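Local coordinates for extracellular haem-binding protein (Streptomyces reticuli, PDB 3FPW) that probably binds and degrades haem outside the cell, binds iron, and assembles into an oligomer needed for interaction with its cognate two-component sensor kinase, at residues K72-A77 with A185-L190; R86-V90 with T102-A108; R118-T122 with G148-G154. All coordinates share one frame; numbering follows the deposited sequence.

Contact 1: K72-A77 with A185-L190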
loop_
_atom_site.group_PDB
_atom_site.type_symbol
_atom_site.label_atom_id
_atom_site.label_comp_id
_atom_site.label_asym_id
_atom_site.label_seq_id
_atom_site.Cartn_x
_atom_site.Cartn_y
_atom_site.Cartn_z
ATOM N N LYS A 72 -15.136 17.551 -21.079
ATOM C CA LYS A 72 -15.598 17.483 -22.476
ATOM C C LYS A 72 -14.818 16.402 -23.224
ATOM O O LYS A 72 -15.417 15.611 -23.972
ATOM C CB LYS A 72 -15.416 18.866 -23.127
ATOM C CG LYS A 72 -15.686 18.951 -24.625
ATOM C CD LYS A 72 -15.732 20.407 -25.109
ATOM C CE LYS A 72 -14.339 21.037 -25.192
ATOM N NZ LYS A 72 -14.315 22.292 -26.039
ATOM N N ALA A 73 -13.498 16.372 -23.030
ATOM C CA ALA A 73 -12.648 15.411 -23.721
ATOM C C ALA A 73 -12.957 13.974 -23.258
ATOM O O ALA A 73 -13.073 13.040 -24.064
ATOM C CB ALA A 73 -11.158 15.747 -23.491
ATOM N N ALA A 74 -13.077 13.788 -21.954
ATOM C CA ALA A 74 -13.360 12.462 -21.428
ATOM C C ALA A 74 -14.676 11.958 -21.986
ATOM O O ALA A 74 -14.775 10.819 -22.431
ATOM C CB ALA A 74 -13.401 12.501 -19.910
ATOM N N ARG A 75 -15.688 12.814 -21.955
ATOM C CA ARG A 75 -17.007 12.439 -22.434
ATOM C C ARG A 75 -16.966 12.085 -23.920
ATOM O O ARG A 75 -17.647 11.155 -24.361
ATOM C CB ARG A 75 -18.015 13.565 -22.128
ATOM C CG ARG A 75 -18.334 13.636 -20.655
ATOM C CD ARG A 75 -19.346 14.723 -20.362
ATOM N NE ARG A 75 -20.682 14.325 -20.813
ATOM C CZ ARG A 75 -21.561 15.161 -21.350
ATOM N NH1 ARG A 75 -21.228 16.428 -21.553
ATOM N NH2 ARG A 75 -22.755 14.722 -21.720
ATOM N N ALA A 76 -16.162 12.806 -24.693
ATOM C CA ALA A 76 -16.059 12.533 -26.134
ATOM C C ALA A 76 -15.432 11.171 -26.396
ATOM O O ALA A 76 -15.798 10.476 -27.330
ATOM C CB ALA A 76 -15.265 13.630 -26.816
ATOM N N ALA A 77 -14.481 10.785 -25.568
ATOM C CA ALA A 77 -13.852 9.481 -25.721
ATOM C C ALA A 77 -14.871 8.396 -25.403
ATOM O O ALA A 77 -14.986 7.423 -26.135
ATOM C CB ALA A 77 -12.620 9.373 -24.825
ATOM N N ALA A 185 -10.083 10.518 -30.106
ATOM C CA ALA A 185 -11.395 11.124 -30.331
ATOM C C ALA A 185 -11.762 12.095 -29.216
ATOM O O ALA A 185 -12.381 13.132 -29.454
ATOM C CB ALA A 185 -12.466 10.039 -30.460
ATOM N N GLY A 186 -11.375 11.753 -27.986
ATOM C CA GLY A 186 -11.556 12.670 -26.867
ATOM C C GLY A 186 -10.685 13.912 -26.991
ATOM O O GLY A 186 -11.161 15.032 -26.830
ATOM N N ALA A 187 -9.406 13.737 -27.302
ATOM C CA ALA A 187 -8.533 14.891 -27.486
ATOM C C ALA A 187 -8.994 15.803 -28.617
ATOM O O ALA A 187 -8.812 17.022 -28.554
ATOM C CB ALA A 187 -7.117 14.445 -27.752
ATOM N N ALA A 188 -9.600 15.200 -29.638
ATOM C CA ALA A 188 -9.964 15.918 -30.868
ATOM C C ALA A 188 -10.965 17.041 -30.650
ATOM O O ALA A 188 -11.082 17.939 -31.503
ATOM C CB ALA A 188 -10.511 14.934 -31.906
ATOM N N VAL A 189 -11.703 16.991 -29.547
ATOM C CA VAL A 189 -12.703 18.011 -29.298
ATOM C C VAL A 189 -12.126 19.238 -28.650
ATOM O O VAL A 189 -12.840 20.235 -28.485
ATOM C CB VAL A 189 -13.876 17.507 -28.470
ATOM C CG1 VAL A 189 -14.499 16.291 -29.142
ATOM C CG2 VAL A 189 -13.408 17.200 -27.058
ATOM N N LEU A 190 -10.840 19.182 -28.323
ATOM C CA LEU A 190 -10.157 20.321 -27.719
ATOM C C LEU A 190 -9.481 21.170 -28.794
ATOM O O LEU A 190 -9.279 20.717 -29.924
ATOM C CB LEU A 190 -9.106 19.838 -26.720
ATOM C CG LEU A 190 -9.651 18.981 -25.574
ATOM C CD1 LEU A 190 -8.482 18.478 -24.737
ATOM C CD2 LEU A 190 -10.587 19.797 -24.724
#

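Contact 2: R86-V90 with T102-A108. With PO4 (phosphate ion), chain F.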
loop_
_atom_site.group_PDB
_atom_site.type_symbol
_atom_site.label_atom_id
_atom_site.label_comp_id
_atom_site.label_asym_id
_atom_site.label_seq_id
_atom_site.Cartn_x
_atom_site.Cartn_y
_atom_site.Cartn_z
ATOM N N ARG A 86 -18.464 -0.298 -27.787
ATOM C CA ARG A 86 -17.376 -0.642 -26.872
ATOM C C ARG A 86 -17.661 -0.106 -25.473
ATOM O O ARG A 86 -18.428 0.848 -25.299
ATOM C CB ARG A 86 -16.013 -0.124 -27.375
ATOM C CG ARG A 86 -15.137 -1.166 -28.095
ATOM C CD ARG A 86 -15.887 -1.739 -29.266
ATOM N NE ARG A 86 -15.208 -2.814 -30.004
ATOM C CZ ARG A 86 -14.567 -2.630 -31.150
ATOM N NH1 ARG A 86 -14.452 -1.402 -31.655
ATOM N NH2 ARG A 86 -14.026 -3.669 -31.794
ATOM N N HIS A 87 -17.038 -0.735 -24.484
ATOM C CA HIS A 87 -17.285 -0.412 -23.080
ATOM C C HIS A 87 -15.963 -0.077 -22.426
ATOM O O HIS A 87 -15.150 -0.963 -22.234
ATOM C CB HIS A 87 -17.889 -1.648 -22.412
ATOM C CG HIS A 87 -19.072 -2.171 -23.146
ATOM N ND1 HIS A 87 -20.319 -1.606 -23.026
ATOM C CD2 HIS A 87 -19.189 -3.170 -24.054
ATOM C CE1 HIS A 87 -21.167 -2.249 -23.814
ATOM N NE2 HIS A 87 -20.504 -3.198 -24.451
ATOM N N VAL A 88 -15.731 1.202 -22.125
ATOM C CA VAL A 88 -14.385 1.635 -21.742
ATOM C C VAL A 88 -14.443 2.478 -20.495
ATOM O O VAL A 88 -15.504 2.995 -20.134
ATOM C CB VAL A 88 -13.688 2.456 -22.849
ATOM C CG1 VAL A 88 -13.579 1.618 -24.150
ATOM C CG2 VAL A 88 -14.386 3.834 -23.096
ATOM N N SER A 89 -13.308 2.591 -19.817
ATOM C CA SER A 89 -13.118 3.630 -18.829
ATOM C C SER A 89 -12.190 4.668 -19.427
ATOM O O SER A 89 -11.328 4.346 -20.271
ATOM C CB SER A 89 -12.490 3.081 -17.527
ATOM O OG SER A 89 -13.340 2.155 -16.863
ATOM N N VAL A 90 -12.326 5.909 -18.966
ATOM C CA VAL A 90 -11.545 7.013 -19.510
ATOM C C VAL A 90 -11.017 7.840 -18.347
ATOM O O VAL A 90 -11.725 8.085 -17.365
ATOM C CB VAL A 90 -12.396 7.905 -20.463
ATOM C CG1 VAL A 90 -11.548 9.033 -21.051
ATOM C CG2 VAL A 90 -12.974 7.069 -21.595
ATOM N N THR A 102 -12.361 10.978 -14.147
ATOM C CA THR A 102 -12.509 9.568 -14.538
ATOM C C THR A 102 -13.950 9.286 -14.834
ATOM O O THR A 102 -14.862 9.835 -14.184
ATOM C CB THR A 102 -12.044 8.570 -13.452
ATOM O OG1 THR A 102 -12.813 8.753 -12.251
ATOM C CG2 THR A 102 -10.572 8.740 -13.171
ATOM N N LEU A 103 -14.166 8.404 -15.814
ATOM C CA LEU A 103 -15.513 7.996 -16.185
ATOM C C LEU A 103 -15.449 6.506 -16.434
ATOM O O LEU A 103 -14.645 6.053 -17.264
ATOM C CB LEU A 103 -15.918 8.684 -17.477
ATOM C CG LEU A 103 -16.004 10.209 -17.509
ATOM C CD1 LEU A 103 -16.358 10.631 -18.951
ATOM C CD2 LEU A 103 -17.055 10.692 -16.522
ATOM N N ARG A 104 -16.256 5.739 -15.708
ATOM C CA ARG A 104 -16.281 4.293 -15.911
ATOM C C ARG A 104 -17.479 3.929 -16.798
ATOM O O ARG A 104 -18.624 3.993 -16.354
ATOM C CB ARG A 104 -16.391 3.563 -14.560
ATOM C CG ARG A 104 -16.262 2.019 -14.689
ATOM C CD ARG A 104 -16.627 1.324 -13.407
ATOM N NE ARG A 104 -15.762 1.749 -12.318
ATOM C CZ ARG A 104 -14.745 1.043 -11.833
ATOM N NH1 ARG A 104 -14.466 -0.176 -12.328
ATOM N NH2 ARG A 104 -14.016 1.554 -10.837
ATOM N N GLY A 105 -17.207 3.541 -18.039
ATOM C CA GLY A 105 -18.279 3.134 -18.952
ATOM C C GLY A 105 -19.149 1.993 -18.463
ATOM O O GLY A 105 -18.689 1.080 -17.787
ATOM N N ASP A 106 -20.428 2.025 -18.838
ATOM C CA ASP A 106 -21.312 0.908 -18.528
ATOM C C ASP A 106 -20.726 -0.367 -19.114
ATOM O O ASP A 106 -20.410 -0.404 -20.296
ATOM C CB ASP A 106 -22.703 1.144 -19.135
ATOM C CG ASP A 106 -23.382 2.442 -18.633
ATOM O OD1 ASP A 106 -23.092 2.901 -17.511
ATOM O OD2 ASP A 106 -24.229 2.994 -19.371
ATOM N N GLY A 107 -20.560 -1.392 -18.289
ATOM C CA GLY A 107 -20.079 -2.676 -18.781
ATOM C C GLY A 107 -18.573 -2.763 -18.964
ATOM O O GLY A 107 -18.066 -3.783 -19.412
ATOM N N ALA A 108 -17.853 -1.703 -18.615
ATOM C CA ALA A 108 -16.395 -1.720 -18.801
ATOM C C ALA A 108 -15.745 -2.725 -17.844
ATOM O O ALA A 108 -16.173 -2.839 -16.689
ATOM C CB ALA A 108 -15.823 -0.335 -18.590
HETATM P P PO4 F . -23.089 -1.582 -15.502
HETATM O O1 PO4 F . -24.016 -2.293 -16.470
HETATM O O2 PO4 F . -23.179 -2.199 -14.117
HETATM O O3 PO4 F . -21.655 -1.705 -15.980
HETATM O O4 PO4 F . -23.484 -0.121 -15.429
#

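Contact 3: R118-T122 with G148-G154. With PO4 (phosphate ion), chain G; PO4 (phosphate ion), chain E; PO4 (phosphate ion), chain D.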
loop_
_atom_site.group_PDB
_atom_site.type_symbol
_atom_site.label_atom_id
_atom_site.label_comp_id
_atom_site.label_asym_id
_atom_site.label_seq_id
_atom_site.Cartn_x
_atom_site.Cartn_y
_atom_site.Cartn_z
ATOM N N ARG A 118 -3.480 4.974 -15.548
ATOM C CA ARG A 118 -2.042 4.827 -15.723
ATOM C C ARG A 118 -1.598 5.178 -17.128
ATOM O O ARG A 118 -0.524 5.751 -17.299
ATOM C CB ARG A 118 -1.583 3.435 -15.321
ATOM C CG ARG A 118 -1.768 3.221 -13.844
ATOM C CD ARG A 118 -1.220 1.872 -13.413
ATOM N NE ARG A 118 -1.121 1.836 -11.957
ATOM C CZ ARG A 118 -0.011 1.561 -11.294
ATOM N NH1 ARG A 118 1.112 1.231 -11.948
ATOM N NH2 ARG A 118 -0.037 1.574 -9.970
ATOM N N LYS A 119 -2.399 4.811 -18.130
ATOM C CA LYS A 119 -2.062 5.208 -19.494
ATOM C C LYS A 119 -2.010 6.720 -19.649
ATOM O O LYS A 119 -1.110 7.242 -20.300
ATOM C CB LYS A 119 -3.051 4.646 -20.520
ATOM C CG LYS A 119 -2.965 3.135 -20.638
ATOM C CD LYS A 119 -3.911 2.673 -21.718
ATOM C CE LYS A 119 -4.144 1.166 -21.691
ATOM N NZ LYS A 119 -5.185 0.753 -22.705
ATOM N N ALA A 120 -3.002 7.411 -19.102
ATOM C CA ALA A 120 -3.015 8.866 -19.158
ATOM C C ALA A 120 -1.769 9.481 -18.481
ATOM O O ALA A 120 -1.150 10.422 -19.015
ATOM C CB ALA A 120 -4.313 9.401 -18.520
ATOM N N PHE A 121 -1.436 8.980 -17.300
ATOM C CA PHE A 121 -0.268 9.452 -16.573
ATOM C C PHE A 121 0.993 9.232 -17.429
ATOM O O PHE A 121 1.898 10.060 -17.473
ATOM C CB PHE A 121 -0.169 8.622 -15.271
ATOM C CG PHE A 121 1.016 8.968 -14.400
ATOM C CD1 PHE A 121 2.198 8.222 -14.454
ATOM C CD2 PHE A 121 0.942 10.032 -13.505
ATOM C CE1 PHE A 121 3.295 8.546 -13.640
ATOM C CE2 PHE A 121 2.030 10.336 -12.680
ATOM C CZ PHE A 121 3.197 9.604 -12.762
ATOM N N THR A 122 1.055 8.095 -18.116
ATOM C CA THR A 122 2.259 7.740 -18.858
ATOM C C THR A 122 2.416 8.636 -20.074
ATOM O O THR A 122 3.520 9.140 -20.371
ATOM C CB THR A 122 2.217 6.270 -19.248
ATOM O OG1 THR A 122 2.114 5.509 -18.038
ATOM C CG2 THR A 122 3.478 5.872 -19.989
ATOM N N GLY A 148 3.774 3.892 -11.349
ATOM C CA GLY A 148 2.572 4.610 -11.790
ATOM C C GLY A 148 2.348 4.556 -13.291
ATOM O O GLY A 148 1.350 5.067 -13.799
ATOM N N THR A 149 3.272 3.912 -13.996
ATOM C CA THR A 149 3.213 3.851 -15.466
ATOM C C THR A 149 2.531 2.606 -16.056
ATOM O O THR A 149 2.392 1.565 -15.400
ATOM C CB THR A 149 4.609 3.981 -16.091
ATOM O OG1 THR A 149 5.400 2.851 -15.716
ATOM C CG2 THR A 149 5.297 5.278 -15.591
ATOM N N LEU A 150 2.099 2.731 -17.302
ATOM C CA LEU A 150 1.571 1.605 -18.057
ATOM C C LEU A 150 1.884 1.851 -19.513
ATOM O O LEU A 150 1.295 2.722 -20.142
ATOM C CB LEU A 150 0.062 1.459 -17.824
ATOM C CG LEU A 150 -0.569 0.296 -18.576
ATOM C CD1 LEU A 150 0.160 -1.013 -18.343
ATOM C CD2 LEU A 150 -2.059 0.178 -18.162
ATOM N N PHE A 151 2.838 1.088 -20.039
ATOM C CA PHE A 151 3.340 1.293 -21.390
ATOM C C PHE A 151 2.540 0.434 -22.378
ATOM O O PHE A 151 3.020 -0.568 -22.923
ATOM C CB PHE A 151 4.816 0.925 -21.416
ATOM C CG PHE A 151 5.699 2.000 -20.861
ATOM C CD1 PHE A 151 5.802 2.211 -19.490
ATOM C CD2 PHE A 151 6.408 2.840 -21.713
ATOM C CE1 PHE A 151 6.622 3.211 -18.971
ATOM C CE2 PHE A 151 7.224 3.851 -21.192
ATOM C CZ PHE A 151 7.329 4.044 -19.830
ATOM N N LEU A 152 1.298 0.822 -22.587
ATOM C CA LEU A 152 0.350 0.019 -23.335
ATOM C C LEU A 152 -0.557 0.997 -24.067
ATOM O O LEU A 152 -1.050 1.959 -23.465
ATOM C CB LEU A 152 -0.454 -0.828 -22.346
ATOM C CG LEU A 152 -1.579 -1.682 -22.903
ATOM C CD1 LEU A 152 -1.014 -2.787 -23.822
ATOM C CD2 LEU A 152 -2.377 -2.257 -21.744
ATOM N N ALA A 153 -0.707 0.790 -25.376
ATOM C CA ALA A 153 -1.515 1.667 -26.224
ATOM C C ALA A 153 -2.851 2.051 -25.581
ATOM O O ALA A 153 -3.547 1.214 -25.005
ATOM C CB ALA A 153 -1.758 0.992 -27.579
ATOM N N GLY A 154 -3.180 3.335 -25.689
ATOM C CA GLY A 154 -4.444 3.837 -25.221
ATOM C C GLY A 154 -4.373 5.180 -24.513
ATOM O O GLY A 154 -5.423 5.726 -24.122
HETATM P P PO4 G . 2.994 1.423 -8.681
HETATM O O1 PO4 G . 3.327 1.350 -10.157
HETATM O O2 PO4 G . 2.093 0.272 -8.290
HETATM O O3 PO4 G . 4.287 1.355 -7.898
HETATM O O4 PO4 G . 2.290 2.726 -8.372
HETATM P P PO4 E . -3.199 4.413 -10.228
HETATM O O1 PO4 E . -4.001 5.349 -11.103
HETATM O O2 PO4 E . -3.490 2.964 -10.583
HETATM O O3 PO4 E . -1.721 4.678 -10.425
HETATM O O4 PO4 E . -3.577 4.668 -8.783
HETATM P P PO4 D . -6.894 -2.537 -21.578
HETATM O O1 PO4 D . -7.896 -1.927 -22.552
HETATM O O2 PO4 D . -6.530 -3.893 -22.127
HETATM O O3 PO4 D . -5.682 -1.663 -21.635
HETATM O O4 PO4 D . -7.347 -2.673 -20.106
HETATM O O HOH W 1 0.720 -0.365 -14.491
#

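Contact 1: K72-A77 with A185-L190
Ala-185 meets the other helix through its backbone. Its O lies 3.9 Å from Ala-76 CB, the methyl that faces segment 185-190. Gly-186 brings the two backbones closest together. It has no side chain, and Ala-73 O comes in to 3.2 Å from its CA. Ala-76 CB and Ala-77 CB also rest on this CA. Gly-186 O accepts a CA-H...O contact from Ala-73 CA at 3.5 Å, and Ala-73 CB lies beside it.

After Gly-186 the chain makes a type I turn, from Ala-187 to Leu-190, that brings two larger side chains to the helix. Val-189 straddles the helix surface with its two branches. CG1 rests on Ala-76 CB at 3.6 Å. CG2 takes the position between backbone N and carbonyl carbon, and it touches Lys-72 CG at 3.8 Å and also Ala-73 CA. Leu-190, the last modelled residue, lays CD1 on Ala-73 CB at 4.0 Å, while CD2 reaches Lys-72 CE. The Lys-72 chain passes these two residues in the opposite direction. It bends at its third torsion (75°), and NZ forms a salt bridge with Glu-58 of a second subunit.

No hydrogen bond crosses the contact. It rests on close-fitting alanines and glycine, with Val-189 and Leu-190 at its end. The pair joins helix 67-83 to the end of helix 176-187 on one face of the sheet. Ala-73 and Ala-187 both touch Ile-168 of strand 163-171, and Ala-74 covers strands 89-94 and 99-104.

Contact 2: R86-V90 with T102-A108
Val-90 and Leu-103 form the hydrogen-bonded pair of this antiparallel ladder. Val-90 N donates a hydrogen bond to Leu-103 O at 2.9 Å, and Leu-103 N returns the bond to Val-90 O with the same length. A CA-H...O contact, from Thr-102 CA to Val-90 O, runs beside them. The side chains of Val-90 and Leu-103 share one face of the sheet, the one covered by helix 67-83.

Ser-89 and Arg-104, the adjoining non-hydrogen-bonded pair, point their side chains to the other face. Ser-89 OG lies 3.6 Å from Arg-104 CG but bonds to Ser-112. Arg-104 extends past it, and its NE bonds to Thr-99 O of a third subunit.

His-87 reaches the turn. CG is anti to the carbonyl carbon (chi1 -52°), which brings the ND1 edge of the ring to the turn from Gly-105 to Ala-108. His-87 ND1 donates to Asp-106 O at 3.0 Å. The bond is bent (135° at the hydrogen), and the oxygen lies 25° out of the ring plane. His-87 CB packs on Gly-107 O. The His-87 side chain lies about 7 Å from a bound ferric ion. The type II turn is closed by Ala-108 N to Gly-105 O, and a weak bond from Gly-105 N reaches Val-88 O. Gly-107 has positive phi, and Gly-107 N donates to O3 of a phosphate ion at 2.6 Å, probably a crystallisation component.

The arrangement is a beta hairpin, strands 89-94 and 99-104. Its outer strand pairs antiparallel, through Thr-102 and Leu-103, with a strand of a third subunit. The sheet therefore continues across the interface.

Contact 3: R118-T122 with G148-G154
Lys-119 NZ is gripped by several acceptors, among them Ala-153 O at 2.9 Å. A phosphate oxygen, O3, sits 2.7 Å from the same NZ. Asp-179 adds a salt bridge and Val-170 O a further hydrogen bond. The Lys-119 side chain is extended, with CD passing 3.4 Å from Leu-152 O and CE lying against Leu-152 CD2. Gly-154 packs its CA against Lys-119 CD.

About one turn on, Thr-122 OG1 both donates and accepts. It donates to Arg-118 O at 2.8 Å and accepts from Leu-150 N at 2.9 Å. The second bond is straight, 163° at the hydrogen. Arg-118 O also takes the helical bond from Thr-122 N, and the two donors come from opposite faces of its carbonyl plane. Thr-122 CG2, anti to the backbone N, stands over the face of the Phe-151 ring in a CH-pi contact, 4.2 Å from the ring centroid.

Arg-118 packs CB on Leu-150 CB. One face of its guanidinium lies over Gly-148 CA. NE donates to a second phosphate, while NH1 and NH2 reach two oxygens of a third. Gly-148 N binds O1 of that third ion at 2.8 Å, the oxygen NH1 also uses. A water links NH1 to Thr-149 O.

The phosphates probably come from the crystallisation liquor. They mark two separate sites able to take an anion, Arg-118 with Gly-148 N at one end and Lys-119 at the other. The paired acid and carbonyls around NZ would probably keep Lys-119 charged. The hydroxyl of Thr-122 ties the irregular loop 148-154 to helix 112-126.

In the fold
All three contacts are partly buried, but contact 3 lies nearest the centre of the chain and contact 2 farthest from it. Contacts 1 and 2 touch directly: Ala-74 and Ala-77 of helix 67-83 pack on Leu-103 and Val-90 of the hairpin. Contact 3 meets neither and joins helix 112-126 to a loop; that helix covers the hairpin face bearing Ser-89 and Arg-104. Chemistry follows place. Contact 1 is made largely of close-packed small residues without a crossing hydrogen bond. Contact 2 relies mainly on backbone bonds of the sheet. Contact 3 relies on charged and hydroxyl side chains. Contacts 2 and 3 both reach a fourth subunit.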